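Local coordinates for E3 ubiquitin-protein ligase TRIM65 (Homo sapiens, PDB 7JL4) that acts as an E3 ubiquitin ligase in innate immunity, autophagy and inflammation, and restrains microRNAs by controlling the ubiquitination and stability of TNRC6A, at residues W60-Q66 / T175-L181. Numbering follows the deposited sequence.
Sequences WQVQCAQ and TPVFWLL
Cys64 and Phe178 meet at the inner face of an antiparallel strand pair, where the sulfur makes a sulfur-aromatic contact at the rim of the ring. SG lies in the ring plane, 3.7 Å from Phe178 CE2, and fills the notch between that rim and the flank of Pro176, whose CB is 3.8 Å from Cys64 SG. Beyond the ring on this face, Val62 CG1 rests against Leu180 CD1. The backbones behind these bumps are zipped by four hydrogen bonds: Val62 and Phe178 bond reciprocally, Leu180 N donates to Trp60 O over 3.0 Å, and Cys64 N to Pro176 O.

The chain is the B30.2/SPRY domain of TRIM65, a sandwich of two antiparallel sheets, and this pair lies at the border of one of them. Strand 61-63 is outermost, with 175-180 next inward; Phe178 and Leu180 press on Leu186, Cys64 on Leu188 and Val62 on Phe33, all in the opposing sheet, which places these four side chains in the sandwich core.

The other face carries Gln61, Gln63, Val177 and Trp179. With its CG anti to the backbone N (chi1 172°), the Trp179 indole extends beside that of Trp60, both pointing the same way; Trp179 NE1 lies 3.7 Å from Trp60 CB and donates a hydrogen bond to Thr102. Gln61 CG abuts the edge of the Trp179 indole. Past the end of the strand, Leu181 CD1 packs 3.7 Å from Trp60 CZ3. An alanine in place of Trp179 is likely to open a gap beside Trp60 CB and leave Thr102 without its indole donor.

At the far end, Thr175 CG2, anti to its own N, is the knob: it sits at the mouth of the gap between two carbonyl oxygens, 3.4 Å from Cys64 O and 3.5 Å from Gln66 O, with the Gln63 side chain crossing nearby before its amide reaches Asp25.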
ATOM      1  N   TRP A  60      -6.084  -5.080  10.415  1.00 29.95           N
ATOM      2  CA  TRP A  60      -5.375  -3.824  10.677  1.00 26.94           C
ATOM      3  C   TRP A  60      -5.088  -3.127   9.346  1.00 25.99           C
ATOM      4  O   TRP A  60      -3.936  -2.954   8.940  1.00 25.06           O
ATOM      5  CB  TRP A  60      -4.093  -4.098  11.458  1.00 26.94           C
ATOM      6  CG  TRP A  60      -4.357  -4.660  12.810  1.00 31.18           C
ATOM      7  CD1 TRP A  60      -5.510  -4.552  13.516  1.00 34.42           C
ATOM      8  CD2 TRP A  60      -3.450  -5.423  13.624  1.00 35.78           C
ATOM      9  NE1 TRP A  60      -5.386  -5.201  14.727  1.00 38.81           N
ATOM     10  CE2 TRP A  60      -4.135  -5.753  14.811  1.00 39.53           C
ATOM     11  CE3 TRP A  60      -2.132  -5.868  13.460  1.00 37.15           C
ATOM     12  CZ2 TRP A  60      -3.540  -6.492  15.844  1.00 44.88           C
ATOM     13  CZ3 TRP A  60      -1.548  -6.620  14.481  1.00 43.52           C
ATOM     14  CH2 TRP A  60      -2.253  -6.915  15.657  1.00 43.92           C
ATOM     15  N   GLN A  61      -6.171  -2.695   8.675  1.00 23.43           N
ATOM     16  CA  GLN A  61      -6.080  -2.236   7.288  1.00 22.27           C
ATOM     17  C   GLN A  61      -6.922  -0.985   7.039  1.00 25.37           C
ATOM     18  O   GLN A  61      -7.830  -0.627   7.802  1.00 23.60           O
ATOM     19  CB  GLN A  61      -6.501  -3.338   6.287  1.00 21.13           C
ATOM     20  CG  GLN A  61      -5.527  -4.531   6.295  1.00 24.60           C
ATOM     21  CD  GLN A  61      -5.985  -5.729   5.480  1.00 27.98           C
ATOM     22  OE1 GLN A  61      -6.914  -5.661   4.659  1.00 28.89           O
ATOM     23  NE2 GLN A  61      -5.349  -6.842   5.719  1.00 20.50           N
ATOM     24  N   VAL A  62      -6.588  -0.316   5.937  1.00 21.93           N
ATOM     25  CA  VAL A  62      -7.338   0.842   5.464  1.00 20.77           C
ATOM     26  C   VAL A  62      -7.095   0.911   3.966  1.00 23.72           C
ATOM     27  O   VAL A  62      -6.009   0.560   3.496  1.00 22.00           O
ATOM     28  CB  VAL A  62      -6.879   2.134   6.176  1.00 22.16           C
ATOM     29  CG1 VAL A  62      -5.380   2.322   5.978  1.00 25.21           C
ATOM     30  CG2 VAL A  62      -7.675   3.366   5.652  1.00 23.16           C
ATOM     31  N   GLN A  63      -8.106   1.352   3.208  1.00 22.85           N
ATOM     32  CA  GLN A  63      -7.969   1.495   1.763  1.00 21.23           C
ATOM     33  C   GLN A  63      -8.067   2.971   1.369  1.00 22.25           C
ATOM     34  O   GLN A  63      -8.369   3.843   2.191  1.00 24.78           O
ATOM     35  CB  GLN A  63      -9.032   0.680   1.012  1.00 26.38           C
ATOM     36  CG  GLN A  63     -10.450   1.235   1.178  1.00 30.55           C
ATOM     37  CD  GLN A  63     -11.526   0.397   0.489  1.00 39.66           C
ATOM     38  OE1 GLN A  63     -11.257  -0.686  -0.025  1.00 34.76           O
ATOM     39  NE2 GLN A  63     -12.753   0.919   0.459  1.00 38.39           N
ATOM     40  N   CYS A  64      -7.780   3.254   0.103  1.00 21.42           N
ATOM     41  CA  CYS A  64      -7.825   4.628  -0.380  1.00 20.62           C
ATOM     42  C   CYS A  64      -9.167   4.909  -1.030  1.00 19.61           C
ATOM     43  O   CYS A  64      -9.943   4.007  -1.353  1.00 19.63           O
ATOM     44  CB  CYS A  64      -6.695   4.897  -1.373  1.00 25.59           C
ATOM     45  SG  CYS A  64      -5.062   4.999  -0.610  1.00 21.04           S
ATOM     46  N   ALA A  65      -9.429   6.192  -1.245  1.00 18.77           N
ATOM     47  CA  ALA A  65     -10.653   6.623  -1.892  1.00 23.92           C
ATOM     48  C   ALA A  65     -10.565   6.588  -3.405  1.00 25.60           C
ATOM     49  O   ALA A  65     -11.527   6.993  -4.067  1.00 34.04           O
ATOM     50  CB  ALA A  65     -11.005   8.045  -1.446  1.00 24.20           C
ATOM     51  N   GLN A  66      -9.450   6.153  -3.972  1.00 23.37           N
ATOM     52  CA  GLN A  66      -9.276   6.114  -5.422  1.00 20.62           C
ATOM     53  C   GLN A  66      -9.226   4.668  -5.903  1.00 27.86           C
ATOM     54  O   GLN A  66      -8.713   3.795  -5.196  1.00 21.90           O
ATOM     55  CB  GLN A  66      -7.979   6.822  -5.843  1.00 18.18           C
ATOM     56  CG  GLN A  66      -8.002   8.336  -5.561  1.00 24.29           C
ATOM     57  CD  GLN A  66      -7.751   8.679  -4.093  1.00 23.31           C
ATOM     58  OE1 GLN A  66      -7.054   7.947  -3.365  1.00 22.52           O
ATOM     59  NE2 GLN A  66      -8.318   9.777  -3.651  1.00 21.96           N
ATOM     60  N   THR A 175      -8.227  -0.975  -5.941  1.00 19.01           N
ATOM     61  CA  THR A 175      -8.153   0.058  -4.908  1.00 21.70           C
ATOM     62  C   THR A 175      -6.909  -0.157  -4.062  1.00 21.74           C
ATOM     63  O   THR A 175      -6.706  -1.277  -3.576  1.00 20.11           O
ATOM     64  CB  THR A 175      -9.409  -0.007  -4.014  1.00 25.22           C
ATOM     65  OG1 THR A 175     -10.588   0.176  -4.819  1.00 23.06           O
ATOM     66  CG2 THR A 175      -9.372   1.103  -2.983  1.00 25.49           C
ATOM     67  N   PRO A 176      -6.048   0.850  -3.872  1.00 16.88           N
ATOM     68  CA  PRO A 176      -4.914   0.685  -2.956  1.00 16.74           C
ATOM     69  C   PRO A 176      -5.393   0.327  -1.553  1.00 22.47           C
ATOM     70  O   PRO A 176      -6.394   0.868  -1.063  1.00 21.64           O
ATOM     71  CB  PRO A 176      -4.244   2.066  -2.962  1.00 16.38           C
ATOM     72  CG  PRO A 176      -4.682   2.721  -4.271  1.00 17.02           C
ATOM     73  CD  PRO A 176      -6.088   2.196  -4.495  1.00 20.17           C
ATOM     74  N   VAL A 177      -4.644  -0.564  -0.888  1.00 18.96           N
ATOM     75  CA  VAL A 177      -5.023  -1.037   0.437  1.00 19.94           C
ATOM     76  C   VAL A 177      -3.738  -1.344   1.209  1.00 19.95           C
ATOM     77  O   VAL A 177      -2.727  -1.731   0.622  1.00 17.49           O
ATOM     78  CB  VAL A 177      -5.970  -2.256   0.335  1.00 21.91           C
ATOM     79  CG1 VAL A 177      -5.296  -3.417  -0.420  1.00 18.83           C
ATOM     80  CG2 VAL A 177      -6.455  -2.685   1.725  1.00 29.38           C
ATOM     81  N   PHE A 178      -3.769  -1.103   2.517  1.00 17.73           N
ATOM     82  CA  PHE A 178      -2.569  -1.102   3.353  1.00 22.77           C
ATOM     83  C   PHE A 178      -2.827  -1.807   4.681  1.00 23.11           C
ATOM     84  O   PHE A 178      -3.927  -1.731   5.226  1.00 22.75           O
ATOM     85  CB  PHE A 178      -2.125   0.343   3.613  1.00 22.59           C
ATOM     86  CG  PHE A 178      -1.856   1.111   2.351  1.00 24.06           C
ATOM     87  CD1 PHE A 178      -0.608   1.049   1.752  1.00 24.04           C
ATOM     88  CD2 PHE A 178      -2.858   1.857   1.751  1.00 21.30           C
ATOM     89  CE1 PHE A 178      -0.341   1.726   0.581  1.00 22.56           C
ATOM     90  CE2 PHE A 178      -2.618   2.542   0.562  1.00 29.11           C
ATOM     91  CZ  PHE A 178      -1.344   2.468  -0.031  1.00 25.80           C
ATOM     92  N   TRP A 179      -1.781  -2.448   5.222  1.00 21.14           N
ATOM     93  CA  TRP A 179      -1.793  -3.058   6.545  1.00 22.29           C
ATOM     94  C   TRP A 179      -0.703  -2.407   7.387  1.00 28.03           C
ATOM     95  O   TRP A 179       0.387  -2.108   6.878  1.00 23.94           O
ATOM     96  CB  TRP A 179      -1.529  -4.555   6.455  1.00 20.20           C
ATOM     97  CG  TRP A 179      -1.323  -5.250   7.779  1.00 23.31           C
ATOM     98  CD1 TRP A 179      -2.284  -5.757   8.586  1.00 25.53           C
ATOM     99  CD2 TRP A 179      -0.059  -5.557   8.404  1.00 26.84           C
ATOM    100  NE1 TRP A 179      -1.695  -6.378   9.701  1.00 26.53           N
ATOM    101  CE2 TRP A 179      -0.332  -6.252   9.602  1.00 26.81           C
ATOM    102  CE3 TRP A 179       1.275  -5.303   8.062  1.00 23.42           C
ATOM    103  CZ2 TRP A 179       0.684  -6.692  10.461  1.00 30.46           C
ATOM    104  CZ3 TRP A 179       2.285  -5.738   8.914  1.00 24.91           C
ATOM    105  CH2 TRP A 179       1.977  -6.424  10.100  1.00 28.21           C
ATOM    106  N   LEU A 180      -1.003  -2.167   8.663  1.00 27.67           N
ATOM    107  CA  LEU A 180      -0.093  -1.471   9.570  1.00 27.05           C
ATOM    108  C   LEU A 180      -0.064  -2.164  10.920  1.00 28.94           C
ATOM    109  O   LEU A 180      -1.100  -2.275  11.582  1.00 32.64           O
ATOM    110  CB  LEU A 180      -0.516  -0.016   9.789  1.00 26.33           C
ATOM    111  CG  LEU A 180      -0.463   1.031   8.697  1.00 24.50           C
ATOM    112  CD1 LEU A 180      -1.685   0.903   7.780  1.00 25.67           C
ATOM    113  CD2 LEU A 180      -0.404   2.390   9.393  1.00 24.46           C
ATOM    114  N   LEU A 181       1.129  -2.535  11.368  1.00 31.96           N
ATOM    115  CA  LEU A 181       1.316  -2.943  12.752  1.00 33.19           C
ATOM    116  C   LEU A 181       1.031  -1.763  13.685  1.00 32.86           C
ATOM    117  O   LEU A 181       1.039  -0.606  13.271  1.00 31.91           O
ATOM    118  CB  LEU A 181       2.739  -3.447  12.951  1.00 33.97           C
ATOM    119  CG  LEU A 181       2.903  -4.335  14.180  1.00 34.19           C
ATOM    120  CD1 LEU A 181       1.959  -5.496  14.021  1.00 36.53           C
ATOM    121  CD2 LEU A 181       4.336  -4.792  14.303  1.00 40.49           C
TER